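Local coordinates for protein superoxide dismutase (Acidilobus saccharovorans, PDB 4FFK) that catalyses the dismutation of superoxide to dioxygen and hydrogen peroxide at a mononuclear iron centre, as an iron superoxide dismutase, at residues S36-T39 with L40-H43; K194-D197 with S198-L202; I203-D206 with D207-A210; H47-G50 with Y51-A55. One frame throughout, in Å; residues are numbered along the deposited sequence.

Contact 1 (S36-T39 with L40-H43). With FE (Fe (III) ion), chain B.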
loop_
_atom_site.group_PDB
_atom_site.type_symbol
_atom_site.label_atom_id
_atom_site.label_comp_id
_atom_site.label_asym_id
_atom_site.label_seq_id
_atom_site.Cartn_x
_atom_site.Cartn_y
_atom_site.Cartn_z
ATOM N N SER A 36 30.230 0.611 1.270
ATOM C CA SER A 36 31.257 -0.185 0.636
ATOM C C SER A 36 31.175 -0.186 -0.869
ATOM O O SER A 36 30.122 0.015 -1.459
ATOM C CB SER A 36 31.319 -1.617 1.181
ATOM O OG SER A 36 30.208 -2.438 0.845
ATOM N N ALA A 37 32.332 -0.374 -1.503
ATOM C CA ALA A 37 32.351 -0.612 -2.910
ATOM C C ALA A 37 31.406 -1.731 -3.272
ATOM O O ALA A 37 30.787 -1.646 -4.317
ATOM C CB ALA A 37 33.786 -1.010 -3.380
ATOM N N GLU A 38 31.400 -2.775 -2.459
ATOM C CA GLU A 38 30.588 -3.933 -2.676
ATOM C C GLU A 38 29.120 -3.518 -2.685
ATOM O O GLU A 38 28.387 -3.858 -3.594
ATOM C CB GLU A 38 30.800 -4.960 -1.604
ATOM C CG GLU A 38 30.093 -6.271 -1.909
ATOM C CD GLU A 38 30.223 -7.261 -0.850
ATOM O OE1 GLU A 38 31.038 -7.070 0.062
ATOM O OE2 GLU A 38 29.519 -8.272 -0.881
ATOM N N THR A 39 28.722 -2.774 -1.659
ATOM C CA THR A 39 27.347 -2.255 -1.659
ATOM C C THR A 39 27.073 -1.445 -2.905
ATOM O O THR A 39 26.030 -1.618 -3.546
ATOM C CB THR A 39 27.077 -1.379 -0.458
ATOM O OG1 THR A 39 27.078 -2.243 0.669
ATOM C CG2 THR A 39 25.638 -0.679 -0.683
ATOM N N LEU A 40 27.999 -0.560 -3.283
ATOM C CA LEU A 40 27.787 0.186 -4.499
ATOM C C LEU A 40 27.615 -0.692 -5.734
ATOM O O LEU A 40 26.766 -0.363 -6.599
ATOM C CB LEU A 40 28.773 1.371 -4.706
ATOM C CG LEU A 40 28.661 2.475 -3.645
ATOM C CD1 LEU A 40 29.600 3.628 -3.985
ATOM C CD2 LEU A 40 27.230 3.056 -3.552
ATOM N N ARG A 41 28.397 -1.768 -5.821
ATOM C CA ARG A 41 28.300 -2.694 -6.981
ATOM C C ARG A 41 26.914 -3.364 -7.002
ATOM O O ARG A 41 26.198 -3.323 -8.012
ATOM C CB ARG A 41 29.365 -3.745 -6.906
ATOM C CG ARG A 41 30.725 -3.165 -7.359
ATOM C CD ARG A 41 31.769 -4.284 -7.584
ATOM N NE ARG A 41 31.894 -5.211 -6.465
ATOM C CZ ARG A 41 32.672 -5.009 -5.387
ATOM N NH1 ARG A 41 32.723 -5.910 -4.429
ATOM N NH2 ARG A 41 33.358 -3.902 -5.255
ATOM N N TYR A 42 26.520 -3.933 -5.873
ATOM C CA TYR A 42 25.195 -4.580 -5.844
ATOM C C TYR A 42 24.110 -3.547 -6.050
ATOM O O TYR A 42 23.219 -3.737 -6.843
ATOM C CB TYR A 42 24.925 -5.367 -4.562
ATOM C CG TYR A 42 25.650 -6.661 -4.578
ATOM C CD1 TYR A 42 25.105 -7.770 -5.182
ATOM C CD2 TYR A 42 26.977 -6.740 -4.071
ATOM C CE1 TYR A 42 25.774 -8.938 -5.239
ATOM C CE2 TYR A 42 27.694 -7.939 -4.166
ATOM C CZ TYR A 42 27.065 -9.032 -4.728
ATOM O OH TYR A 42 27.694 -10.254 -4.803
ATOM N N HIS A 43 24.206 -2.458 -5.297
ATOM C CA HIS A 43 23.145 -1.501 -5.223
ATOM C C HIS A 43 22.968 -0.785 -6.540
ATOM O O HIS A 43 21.854 -0.691 -7.052
ATOM C CB HIS A 43 23.425 -0.516 -4.114
ATOM C CG HIS A 43 22.196 0.211 -3.670
ATOM N ND1 HIS A 43 22.187 1.052 -2.574
ATOM C CD2 HIS A 43 20.945 0.246 -4.192
ATOM C CE1 HIS A 43 20.967 1.555 -2.418
ATOM N NE2 HIS A 43 20.192 1.056 -3.369
HETATM FE FE FE B . 18.094 0.898 -3.220
HETATM O O HOH W 1 29.855 -10.019 -2.545
HETATM O O HOH W 2 16.068 0.895 -2.899
#
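One face of the Arg41 guanidinium lies over the backbone of Glu38, with Glu38 CA 3.3 Å above its plane and toward the rim. The chain of Arg41 bends at chi3 (-51°), which folds the group back over the first turn. Arg41 NH2 ends 3.5 Å from Ala37 CB. The charges of Glu38 and Arg41 do not meet. The Tyr42 ring takes Glu38 at its edge. Glu38 CG sits in the ring plane, 3.7 Å from Tyr42 CE2. The two side chains run side by side and point the same way, with carboxylate and ring planes 53° apart. Water 1 lies between Glu38 OE2 and Tyr42 OH, although its distance to OE2 is doubtfully short. The firm partner of OE2 is Arg189 of the second subunit, in a salt bridge.

Tyr42 N donates to Glu38 O at 2.9 Å. Ser36 is the N-cap of helix 37-66: Thr39 N donates to Ser36 OG at 2.9 Å. Asp187 bonds both Ser36 OG and Thr39 OG1, which ties the cap to helix 185-188. His43 CG is anti to the backbone N (chi1 -161°), and the ring leads away from the turn to the iron. His43 NE2 binds the iron at 2.1 Å. Water 2, His92, Asp178 and His182 complete the site, the three-histidine, one-aspartate iron centre of the iron/manganese superoxide dismutases.

Contact 2 (K194-D197 with S198-L202)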
loop_
_atom_site.group_PDB
_atom_site.type_symbol
_atom_site.label_atom_id
_atom_site.label_comp_id
_atom_site.label_asym_id
_atom_site.label_seq_id
_atom_site.Cartn_x
_atom_site.Cartn_y
_atom_site.Cartn_z
ATOM N N LYS A 194 22.434 3.078 12.112
ATOM C CA LYS A 194 23.826 3.416 12.122
ATOM C C LYS A 194 24.186 3.774 10.690
ATOM O O LYS A 194 24.919 4.699 10.430
ATOM C CB LYS A 194 24.658 2.220 12.600
ATOM C CG LYS A 194 26.139 2.477 12.432
ATOM C CD LYS A 194 26.905 1.273 12.963
ATOM C CE LYS A 194 28.348 1.351 12.487
ATOM N NZ LYS A 194 29.225 0.329 13.220
ATOM N N TYR A 195 23.562 3.084 9.727
ATOM C CA TYR A 195 23.680 3.554 8.349
ATOM C C TYR A 195 23.189 4.973 8.072
ATOM O O TYR A 195 23.911 5.801 7.473
ATOM C CB TYR A 195 22.994 2.529 7.445
ATOM C CG TYR A 195 22.556 3.040 6.120
ATOM C CD1 TYR A 195 23.466 3.272 5.083
ATOM C CD2 TYR A 195 21.192 3.257 5.883
ATOM C CE1 TYR A 195 23.041 3.697 3.856
ATOM C CE2 TYR A 195 20.771 3.733 4.659
ATOM C CZ TYR A 195 21.653 3.940 3.664
ATOM O OH TYR A 195 21.178 4.374 2.457
ATOM N N VAL A 196 21.969 5.276 8.495
ATOM C CA VAL A 196 21.418 6.596 8.222
ATOM C C VAL A 196 22.314 7.673 8.904
ATOM O O VAL A 196 22.644 8.694 8.318
ATOM C CB VAL A 196 20.004 6.644 8.775
ATOM C CG1 VAL A 196 19.500 8.067 8.716
ATOM C CG2 VAL A 196 19.121 5.661 7.885
ATOM N N ASP A 197 22.705 7.370 10.129
ATOM C CA ASP A 197 23.581 8.288 10.909
ATOM C C ASP A 197 24.852 8.598 10.157
ATOM O O ASP A 197 25.247 9.766 10.076
ATOM C CB ASP A 197 23.917 7.659 12.268
ATOM C CG ASP A 197 22.779 7.726 13.233
ATOM O OD1 ASP A 197 21.763 8.401 12.949
ATOM O OD2 ASP A 197 22.895 7.116 14.321
ATOM N N SER A 198 25.486 7.588 9.555
ATOM C CA SER A 198 26.734 7.808 8.827
ATOM C C SER A 198 26.511 8.412 7.459
ATOM O O SER A 198 27.342 9.132 6.930
ATOM C CB SER A 198 27.540 6.508 8.648
ATOM O OG SER A 198 27.441 5.653 9.758
ATOM N N TRP A 199 25.355 8.102 6.872
ATOM C CA TRP A 199 25.061 8.592 5.547
ATOM C C TRP A 199 25.128 10.108 5.489
ATOM O O TRP A 199 25.535 10.668 4.486
ATOM C CB TRP A 199 23.678 8.036 5.121
ATOM C CG TRP A 199 23.083 8.741 3.927
ATOM C CD1 TRP A 199 23.298 8.459 2.588
ATOM C CD2 TRP A 199 22.138 9.792 3.969
ATOM N NE1 TRP A 199 22.563 9.329 1.821
ATOM C CE2 TRP A 199 21.832 10.140 2.639
ATOM C CE3 TRP A 199 21.525 10.504 5.009
ATOM C CZ2 TRP A 199 20.917 11.186 2.301
ATOM C CZ3 TRP A 199 20.649 11.548 4.679
ATOM C CH2 TRP A 199 20.340 11.866 3.320
ATOM N N TRP A 200 24.817 10.771 6.598
ATOM C CA TRP A 200 24.997 12.232 6.709
ATOM C C TRP A 200 26.330 12.733 6.222
ATOM O O TRP A 200 26.404 13.816 5.618
ATOM C CB TRP A 200 24.724 12.729 8.133
ATOM C CG TRP A 200 23.261 12.583 8.494
ATOM C CD1 TRP A 200 22.706 11.563 9.148
ATOM C CD2 TRP A 200 22.186 13.439 8.095
ATOM N NE1 TRP A 200 21.350 11.740 9.265
ATOM C CE2 TRP A 200 21.001 12.869 8.587
ATOM C CE3 TRP A 200 22.106 14.589 7.314
ATOM C CZ2 TRP A 200 19.757 13.448 8.379
ATOM C CZ3 TRP A 200 20.867 15.186 7.131
ATOM C CH2 TRP A 200 19.723 14.611 7.654
ATOM N N ASP A 201 27.367 11.932 6.439
ATOM C CA ASP A 201 28.741 12.336 6.066
ATOM C C ASP A 201 29.044 12.216 4.592
ATOM O O ASP A 201 30.138 12.588 4.143
ATOM C CB ASP A 201 29.758 11.518 6.850
ATOM C CG ASP A 201 29.621 11.742 8.341
ATOM O OD1 ASP A 201 29.210 12.849 8.703
ATOM O OD2 ASP A 201 29.879 10.822 9.132
ATOM N N LEU A 202 28.099 11.643 3.840
ATOM C CA LEU A 202 28.278 11.498 2.412
ATOM C C LEU A 202 27.506 12.521 1.631
ATOM O O LEU A 202 27.669 12.633 0.414
ATOM C CB LEU A 202 27.812 10.112 1.998
ATOM C CG LEU A 202 28.654 8.941 2.490
ATOM C CD1 LEU A 202 28.177 7.707 1.840
ATOM C CD2 LEU A 202 30.129 9.212 2.075
HETATM O O HOH W 3 20.358 10.061 11.400
#
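Ser198 folds its hydroxyl back onto Lys194 O, one turn earlier. Ser198 OG donates to Lys194 O at 2.8 Å. Ser198 N donates to Lys194 O as well, at 3.1 Å. The two donors come from opposite faces of the carbonyl plane, so two bonds grip one acceptor. The side chain can do this because OG is anti to the carbonyl carbon and beside the backbone N (chi1 -36°).

The tight part is the buried side with the two tryptophans. Trp199 CB packs 3.3 Å from Tyr195 O, while Val196 O lies at the edge of the Trp199 ring, in its plane. Trp200 turns the CD1 corner of its indole to the preceding turn, with Trp200 CD1 3.0 Å from Val196 O; Asp197 O lies at the ring edge. The backbone N of Trp200 gives only a weak bond to Val196 O. Val196 lies alongside this ring, pointing the same way. One face of the Trp200 ring carries Trp199 CZ3 over its centre.

Residues 194-199 belong to helix 192-199, in the C-terminal domain of the iron/manganese superoxide dismutase fold. Trp199 and Tyr195 lean on strand 172-178, and Tyr195 OH bonds Asp178 O and Tyr95 OH close to the iron.

The solvent side is looser at Lys194, which extends fully and barely approaches Ser198. Asp197, though exposed, is held. Water 3 donates to Asp197 OD1 at 2.7 Å and accepts from Trp200 NE1 at 2.9 Å, bridging the carboxylate to the indole. Asp197 OD1 also forms a salt bridge with Lys136 of helix 124-136.

Contact 3 (I203-D206 with D207-A210)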
loop_
_atom_site.group_PDB
_atom_site.type_symbol
_atom_site.label_atom_id
_atom_site.label_comp_id
_atom_site.label_asym_id
_atom_site.label_seq_id
_atom_site.Cartn_x
_atom_site.Cartn_y
_atom_site.Cartn_z
ATOM N N ILE A 203 26.645 13.268 2.302
ATOM C CA ILE A 203 25.742 14.141 1.535
ATOM C C ILE A 203 26.521 15.163 0.740
ATOM O O ILE A 203 27.343 15.911 1.291
ATOM C CB ILE A 203 24.658 14.803 2.405
ATOM C CG1 ILE A 203 23.739 13.725 2.953
ATOM C CG2 ILE A 203 23.792 15.762 1.567
ATOM C CD1 ILE A 203 23.010 14.126 4.185
ATOM N N ASN A 204 26.320 15.129 -0.566
ATOM C CA ASN A 204 26.693 16.229 -1.404
ATOM C C ASN A 204 25.689 17.375 -1.314
ATOM O O ASN A 204 24.718 17.484 -2.084
ATOM C CB ASN A 204 26.941 15.752 -2.810
ATOM C CG ASN A 204 27.486 16.848 -3.683
ATOM O OD1 ASN A 204 27.933 16.588 -4.764
ATOM N ND2 ASN A 204 27.383 18.081 -3.232
ATOM N N TRP A 205 25.934 18.272 -0.375
ATOM C CA TRP A 205 25.028 19.399 -0.178
ATOM C C TRP A 205 24.979 20.407 -1.340
ATOM O O TRP A 205 24.041 21.213 -1.431
ATOM C CB TRP A 205 25.263 20.090 1.173
ATOM C CG TRP A 205 24.732 19.317 2.303
ATOM C CD1 TRP A 205 25.455 18.623 3.226
ATOM C CD2 TRP A 205 23.348 19.117 2.644
ATOM N NE1 TRP A 205 24.620 18.029 4.134
ATOM C CE2 TRP A 205 23.320 18.303 3.800
ATOM C CE3 TRP A 205 22.128 19.530 2.068
ATOM C CZ2 TRP A 205 22.120 17.880 4.400
ATOM C CZ3 TRP A 205 20.941 19.158 2.691
ATOM C CH2 TRP A 205 20.946 18.333 3.842
ATOM N N ASP A 206 25.976 20.369 -2.212
ATOM C CA ASP A 206 25.997 21.243 -3.386
ATOM C C ASP A 206 25.033 20.714 -4.409
ATOM O O ASP A 206 24.307 21.498 -5.055
ATOM C CB ASP A 206 27.377 21.303 -4.041
ATOM C CG ASP A 206 28.410 22.025 -3.172
ATOM O OD1 ASP A 206 28.059 23.006 -2.472
ATOM O OD2 ASP A 206 29.560 21.574 -3.186
ATOM N N ASP A 207 25.089 19.392 -4.594
ATOM C CA ASP A 207 24.126 18.701 -5.428
ATOM C C ASP A 207 22.701 19.071 -4.987
ATOM O O ASP A 207 21.895 19.457 -5.826
ATOM C CB ASP A 207 24.297 17.205 -5.342
ATOM C CG ASP A 207 23.112 16.484 -5.935
ATOM O OD1 ASP A 207 22.990 16.446 -7.158
ATOM O OD2 ASP A 207 22.260 16.053 -5.148
ATOM N N VAL A 208 22.420 18.948 -3.695
ATOM C CA VAL A 208 21.107 19.259 -3.109
ATOM C C VAL A 208 20.742 20.740 -3.337
ATOM O O VAL A 208 19.691 21.094 -3.880
ATOM C CB VAL A 208 21.050 18.949 -1.593
ATOM C CG1 VAL A 208 19.731 19.341 -0.994
ATOM C CG2 VAL A 208 21.298 17.478 -1.317
ATOM N N GLU A 209 21.672 21.611 -2.959
ATOM C CA GLU A 209 21.550 23.019 -3.313
ATOM C C GLU A 209 21.177 23.251 -4.763
ATOM O O GLU A 209 20.237 23.998 -5.044
ATOM C CB GLU A 209 22.888 23.737 -2.997
ATOM C CG GLU A 209 22.879 25.233 -3.391
ATOM C CD GLU A 209 21.804 26.079 -2.698
ATOM O OE1 GLU A 209 21.163 25.663 -1.703
ATOM O OE2 GLU A 209 21.604 27.219 -3.166
ATOM N N ALA A 210 21.897 22.633 -5.687
ATOM C CA ALA A 210 21.675 22.869 -7.117
ATOM C C ALA A 210 20.266 22.405 -7.480
ATOM O O ALA A 210 19.561 23.045 -8.264
ATOM C CB ALA A 210 22.693 22.134 -7.973
#
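Val208 packs beside the benzo part of the Trp205 indole, its CB 3.9 Å from Trp205 CE3. Val208 CG1 reaches both CE3 and CZ3. The two side chains lie side by side and point the same way. On one face of the same indole sits Ile203 CG2, 3.3 Å above the plane and over its centre. Ile203 CG2 also meets Val208 CG2 at 4.2 Å, so three apolar side chains close on one another.

The backbone of the first turn fixes these places. Asn204 stands at the N-cap, and Val208 N donates to Asn204 O. Glu209 N donates to Trp205 O at 2.8 Å. Asp207 CB packs 3.3 Å from Asn204 O. The CG of Asp207 is anti to the backbone N (chi1 166°), and the carboxylate leads away to Arg211 and Asn98. Glu209 bends at chi2 and takes Ile113 N and Gln213.

The start of helix 205-216 packs on two elements of the C-terminal domain: on strand 172-178, through Leu174 and Leu175, and on helix 111-121, through Ile113 and Ile117.

Contact 4 (H47-G50 with Y51-A55)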
loop_
_atom_site.group_PDB
_atom_site.type_symbol
_atom_site.label_atom_id
_atom_site.label_comp_id
_atom_site.label_asym_id
_atom_site.label_seq_id
_atom_site.Cartn_x
_atom_site.Cartn_y
_atom_site.Cartn_z
ATOM N N HIS A 47 20.686 -3.712 -8.230
ATOM C CA HIS A 47 19.324 -3.269 -7.822
ATOM C C HIS A 47 18.870 -2.136 -8.677
ATOM O O HIS A 47 17.806 -2.217 -9.249
ATOM C CB HIS A 47 19.309 -2.815 -6.344
ATOM C CG HIS A 47 19.507 -3.927 -5.412
ATOM N ND1 HIS A 47 18.526 -4.874 -5.182
ATOM C CD2 HIS A 47 20.582 -4.299 -4.688
ATOM C CE1 HIS A 47 18.994 -5.777 -4.334
ATOM N NE2 HIS A 47 20.234 -5.448 -4.021
ATOM N N HIS A 48 19.670 -1.060 -8.837
ATOM C CA HIS A 48 19.219 0.081 -9.598
ATOM C C HIS A 48 18.953 -0.370 -11.049
ATOM O O HIS A 48 17.922 -0.047 -11.616
ATOM C CB HIS A 48 20.222 1.236 -9.541
ATOM C CG HIS A 48 19.783 2.470 -10.251
ATOM N ND1 HIS A 48 20.464 3.651 -10.125
ATOM C CD2 HIS A 48 18.702 2.743 -11.024
ATOM C CE1 HIS A 48 19.866 4.586 -10.838
ATOM N NE2 HIS A 48 18.766 4.066 -11.353
ATOM N N LEU A 49 19.906 -1.095 -11.606
ATOM C CA LEU A 49 19.728 -1.676 -12.940
ATOM C C LEU A 49 18.358 -2.417 -13.060
ATOM O O LEU A 49 17.648 -2.200 -14.020
ATOM C CB LEU A 49 20.858 -2.641 -13.282
ATOM C CG LEU A 49 20.649 -3.284 -14.652
ATOM C CD1 LEU A 49 20.595 -2.209 -15.653
ATOM C CD2 LEU A 49 21.851 -4.227 -14.901
ATOM N N GLY A 50 18.041 -3.288 -12.108
ATOM C CA GLY A 50 16.766 -4.032 -12.056
ATOM C C GLY A 50 15.576 -3.100 -12.159
ATOM O O GLY A 50 14.629 -3.410 -12.888
ATOM N N TYR A 51 15.557 -2.000 -11.406
ATOM C CA TYR A 51 14.450 -1.017 -11.570
ATOM C C TYR A 51 14.388 -0.373 -12.947
ATOM O O TYR A 51 13.348 -0.261 -13.571
ATOM C CB TYR A 51 14.487 0.054 -10.459
ATOM C CG TYR A 51 14.538 -0.589 -9.105
ATOM C CD1 TYR A 51 13.594 -1.580 -8.717
ATOM C CD2 TYR A 51 15.576 -0.254 -8.190
ATOM C CE1 TYR A 51 13.705 -2.209 -7.452
ATOM C CE2 TYR A 51 15.657 -0.848 -6.958
ATOM C CZ TYR A 51 14.713 -1.798 -6.581
ATOM O OH TYR A 51 14.817 -2.328 -5.333
ATOM N N VAL A 52 15.533 0.021 -13.481
ATOM C CA VAL A 52 15.565 0.506 -14.841
ATOM C C VAL A 52 14.947 -0.557 -15.760
ATOM O O VAL A 52 14.126 -0.214 -16.626
ATOM C CB VAL A 52 17.083 0.785 -15.248
ATOM C CG1 VAL A 52 17.241 0.882 -16.834
ATOM C CG2 VAL A 52 17.530 2.041 -14.562
ATOM N N ASN A 53 15.364 -1.799 -15.613
ATOM C CA ASN A 53 14.935 -2.847 -16.537
ATOM C C ASN A 53 13.441 -3.099 -16.330
ATOM O O ASN A 53 12.715 -3.312 -17.284
ATOM C CB ASN A 53 15.633 -4.138 -16.269
ATOM C CG ASN A 53 17.047 -4.120 -16.858
ATOM O OD1 ASN A 53 17.370 -3.201 -17.600
ATOM N ND2 ASN A 53 17.818 -5.127 -16.562
ATOM N N GLY A 54 13.028 -3.059 -15.073
ATOM C CA GLY A 54 11.602 -3.318 -14.757
ATOM C C GLY A 54 10.759 -2.220 -15.356
ATOM O O GLY A 54 9.663 -2.540 -15.857
ATOM N N ALA A 55 11.221 -0.966 -15.299
ATOM C CA ALA A 55 10.527 0.180 -15.891
ATOM C C ALA A 55 10.426 -0.040 -17.399
ATOM O O ALA A 55 9.401 0.124 -18.021
ATOM C CB ALA A 55 11.221 1.441 -15.636
HETATM O O HOH W 4 15.987 -4.954 -6.045
#
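Van der Waals contact comes first at Tyr51, whose ring lies with one face over His47 O. Tyr51 CD2 is 3.2 Å from His47 O. The ring gets there because CG is anti to the carbonyl carbon, beside the backbone N (chi1 -52°). His48 and Val52 meet one turn apart, with Val52 CG2 3.8 Å from His48 CD2. Leu49 lies against the amide of Asn53, its CG 3.9 Å from Asn53 ND2.

Backbone hydrogen bonds run regularly from each residue to the fourth before it. Val52 N donates to His48 O at 3.0 Å, and Gly54 N to Gly50 O at 2.7 Å.

Water forms the polar link. Water 4 lies at the edge of the His47 ring, in its plane, 2.7 Å from His47 ND1. It is also 3.0 Å from Tyr51 OH, so it bridges the two side chains. NE2 of His47 bonds Tyr185 OH of the second subunit. The Tyr51 side chain is about 5 Å from the iron and touches the ring of His92, a metal ligand.

Both segments belong to helix 37-66, one arm of the alpha-hairpin domain. The other arm, helix 75-97, covers one side: His48 bonds His89 and Trp96, Val52 touches His89, and Ala55 packs on Asn85.

In the fold
Contacts 1 and 4 share helix 37-66 of the alpha-hairpin domain, with centres about 16 Å apart. They touch through backbone atoms, and His43 O lies 2.8 Å from His48 N, a probable hydrogen bond. Contacts 2 and 3 follow in the C-terminal domain on helices 192-199 and 205-216. Their centres are about 15 Å apart and they pack through Trp200 CZ3 and Trp205 CZ2, at 4.0 Å. Along the chain the order is 1, 4, 2, 3. Contacts 1 and 2 approach to about 6 Å between nearest atoms. The iron lies between the domains: His43 of contact 1 and His92 come from the alpha-hairpin domain, Asp178 and His182 from the C-terminal domain.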